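Local coordinates for protein ferulic acid esterase, AmCE1/Fae1A (Anaeromyces mucronatus, PDB 5CXX) that probably hydrolyses feruloyl esters, releasing ferulic acid, as an alpha/beta-hydrolase esterase whose pocket holds that product in this crystal, at residues Ile29-Lys34 / Met134-Glu139. Numbering follows the deposited sequence.
With SO4 (sulfate ion), chain E.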
loop_
_atom_site.group_PDB
_atom_site.type_symbol
_atom_site.label_atom_id
_atom_site.label_comp_id
_atom_site.label_asym_id
_atom_site.label_seq_id
_atom_site.Cartn_x
_atom_site.Cartn_y
_atom_site.Cartn_z
ATOM N N ILE A 29 -5.510 17.302 -0.465
ATOM C CA ILE A 29 -6.868 17.487 -0.020
ATOM C C ILE A 29 -6.939 17.503 1.495
ATOM O O ILE A 29 -6.333 16.642 2.172
ATOM C CB ILE A 29 -7.762 16.309 -0.582
ATOM C CG1 ILE A 29 -7.719 16.284 -2.132
ATOM C CG2 ILE A 29 -9.201 16.366 -0.004
ATOM C CD1 ILE A 29 -7.995 17.611 -2.769
ATOM N N THR A 30 -7.680 18.462 2.066
ATOM C CA THR A 30 -7.933 18.557 3.496
ATOM C C THR A 30 -9.374 18.138 3.740
ATOM O O THR A 30 -10.286 18.653 3.038
ATOM C CB THR A 30 -7.681 20.021 3.988
ATOM O OG1 THR A 30 -6.332 20.373 3.638
ATOM C CG2 THR A 30 -7.765 20.106 5.500
ATOM N N TYR A 31 -9.601 17.240 4.693
ATOM C CA TYR A 31 -10.947 16.679 4.882
ATOM C C TYR A 31 -11.126 16.334 6.366
ATOM O O TYR A 31 -10.136 16.108 7.111
ATOM C CB TYR A 31 -11.199 15.410 4.010
ATOM C CG TYR A 31 -10.330 14.249 4.447
ATOM C CD1 TYR A 31 -8.997 14.157 4.007
ATOM C CD2 TYR A 31 -10.829 13.298 5.350
ATOM C CE1 TYR A 31 -8.131 13.075 4.463
ATOM C CE2 TYR A 31 -10.002 12.216 5.775
ATOM C CZ TYR A 31 -8.663 12.160 5.362
ATOM O OH TYR A 31 -7.919 11.088 5.841
ATOM N N TYR A 32 -12.363 16.327 6.842
ATOM C CA TYR A 32 -12.548 16.071 8.277
ATOM C C TYR A 32 -12.757 14.577 8.540
ATOM O O TYR A 32 -13.581 13.983 7.870
ATOM C CB TYR A 32 -13.763 16.880 8.840
ATOM C CG TYR A 32 -13.889 16.743 10.344
ATOM C CD1 TYR A 32 -13.130 17.533 11.212
ATOM C CD2 TYR A 32 -14.692 15.748 10.911
ATOM C CE1 TYR A 32 -13.177 17.330 12.575
ATOM C CE2 TYR A 32 -14.762 15.534 12.230
ATOM C CZ TYR A 32 -13.980 16.353 13.122
ATOM O OH TYR A 32 -14.060 16.165 14.476
ATOM N N SER A 33 -12.080 14.060 9.557
ATOM C CA SER A 33 -12.226 12.628 9.941
ATOM C C SER A 33 -12.942 12.496 11.289
ATOM O O SER A 33 -12.442 12.931 12.328
ATOM C CB SER A 33 -10.835 11.998 10.069
ATOM O OG SER A 33 -10.993 10.724 10.754
ATOM N N LYS A 34 -14.107 11.837 11.249
ATOM C CA LYS A 34 -14.756 11.468 12.502
ATOM C C LYS A 34 -13.972 10.399 13.310
ATOM O O LYS A 34 -14.321 10.174 14.473
ATOM C CB LYS A 34 -16.194 10.975 12.265
ATOM C CG LYS A 34 -16.243 9.728 11.415
ATOM C CD LYS A 34 -17.737 9.390 11.087
ATOM C CE LYS A 34 -17.775 8.131 10.205
ATOM N NZ LYS A 34 -19.191 7.949 9.714
ATOM N N MET A 134 -12.653 6.206 2.068
ATOM C CA MET A 134 -13.373 5.582 0.964
ATOM C C MET A 134 -14.688 6.284 0.663
ATOM O O MET A 134 -14.993 6.582 -0.505
ATOM C CB MET A 134 -13.597 4.082 1.231
ATOM C CG MET A 134 -12.365 3.338 0.964
ATOM S SD MET A 134 -12.586 1.620 1.449
ATOM C CE MET A 134 -13.288 0.999 -0.054
ATOM N N PRO A 135 -15.501 6.627 1.707
ATOM C CA PRO A 135 -16.712 7.411 1.378
ATOM C C PRO A 135 -16.373 8.794 0.789
ATOM O O PRO A 135 -17.079 9.280 -0.098
ATOM C CB PRO A 135 -17.426 7.552 2.738
ATOM C CG PRO A 135 -16.947 6.323 3.528
ATOM C CD PRO A 135 -15.539 6.096 3.098
ATOM N N TYR A 136 -15.306 9.439 1.264
ATOM C CA TYR A 136 -14.947 10.740 0.688
ATOM C C TYR A 136 -14.686 10.605 -0.819
ATOM O O TYR A 136 -15.147 11.391 -1.636
ATOM C CB TYR A 136 -13.705 11.265 1.406
ATOM C CG TYR A 136 -13.367 12.679 0.959
ATOM C CD1 TYR A 136 -12.608 12.891 -0.203
ATOM C CD2 TYR A 136 -13.787 13.793 1.709
ATOM C CE1 TYR A 136 -12.323 14.216 -0.648
ATOM C CE2 TYR A 136 -13.495 15.077 1.289
ATOM C CZ TYR A 136 -12.788 15.276 0.103
ATOM O OH TYR A 136 -12.536 16.583 -0.298
ATOM N N MET A 137 -13.893 9.594 -1.168
ATOM C CA MET A 137 -13.543 9.401 -2.584
ATOM C C MET A 137 -14.775 9.155 -3.408
ATOM O O MET A 137 -14.872 9.697 -4.519
ATOM C CB MET A 137 -12.564 8.211 -2.750
ATOM C CG MET A 137 -11.169 8.494 -2.148
ATOM S SD MET A 137 -10.369 10.011 -2.794
ATOM C CE MET A 137 -10.191 9.549 -4.561
ATOM N N GLU A 138 -15.702 8.348 -2.874
ATOM C CA GLU A 138 -16.964 8.047 -3.634
ATOM C C GLU A 138 -17.809 9.305 -3.832
ATOM O O GLU A 138 -18.443 9.524 -4.887
ATOM C CB GLU A 138 -17.778 6.955 -2.926
ATOM C CG GLU A 138 -18.884 6.445 -3.911
ATOM C CD GLU A 138 -19.704 5.266 -3.408
ATOM O OE1 GLU A 138 -19.329 4.658 -2.387
ATOM O OE2 GLU A 138 -20.738 4.945 -4.073
ATOM N N GLU A 139 -17.799 10.179 -2.834
ATOM C CA GLU A 139 -18.616 11.398 -2.913
ATOM C C GLU A 139 -18.017 12.461 -3.823
ATOM O O GLU A 139 -18.770 13.260 -4.415
ATOM C CB GLU A 139 -18.782 11.945 -1.490
ATOM C CG GLU A 139 -19.550 13.285 -1.339
ATOM C CD GLU A 139 -21.036 13.189 -1.730
ATOM O OE1 GLU A 139 -21.733 12.262 -1.248
ATOM O OE2 GLU A 139 -21.522 14.071 -2.480
HETATM S S SO4 E . -15.325 17.417 4.411
HETATM O O1 SO4 E . -15.730 15.989 4.237
HETATM O O2 SO4 E . -14.268 17.535 5.373
HETATM O O3 SO4 E . -16.509 18.103 4.916
HETATM O O4 SO4 E . -14.874 18.093 3.168
HETATM O O HOH W 1 -12.561 18.410 1.734
#
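Tyr136 swings its CG anti to the backbone N (chi1 -174°), which carries the phenol off helix 125-140 to the edge strand, where Tyr31, with CG between its own N and carbonyl carbon (chi1 67°), offers CB and a ring edge. This is helix-on-sheet packing in the alpha/beta-hydrolase fold: strand 26-33 is the outermost of the mixed sheet on this side, paired antiparallel with 38-45, and the helix lies over it. The rings meet edge to face, the edge of Tyr31 toward the face of Tyr136, with centroids 5.7 Å apart and planes at 50°. Beside this ring pair, Tyr31 CB packs 3.6 Å from Tyr136 CE2. Two residues earlier on the strand, the Ile29 CG2 methyl comes within 3.4 Å of Tyr136 OH and also touches CZ. The Tyr31 hydroxyl turns away to Glu128 and Arg40, while the ring of Tyr136 also stacks with that of His140. With alanine in place of Tyr136, the edge of Tyr31 and the Ile29 methyl would probably face a gap, and the bridging water would lose one partner. A sulfate, probably from the crystallisation liquor, sits beside the pair: Tyr32 N donates to its O2 at 2.7 Å, and its O1 lies in the Tyr136 ring plane, at the edge. One water ties the parts together, donating to Thr30 O and sulfate O4 and accepting from Tyr136 OH at 2.7 Å.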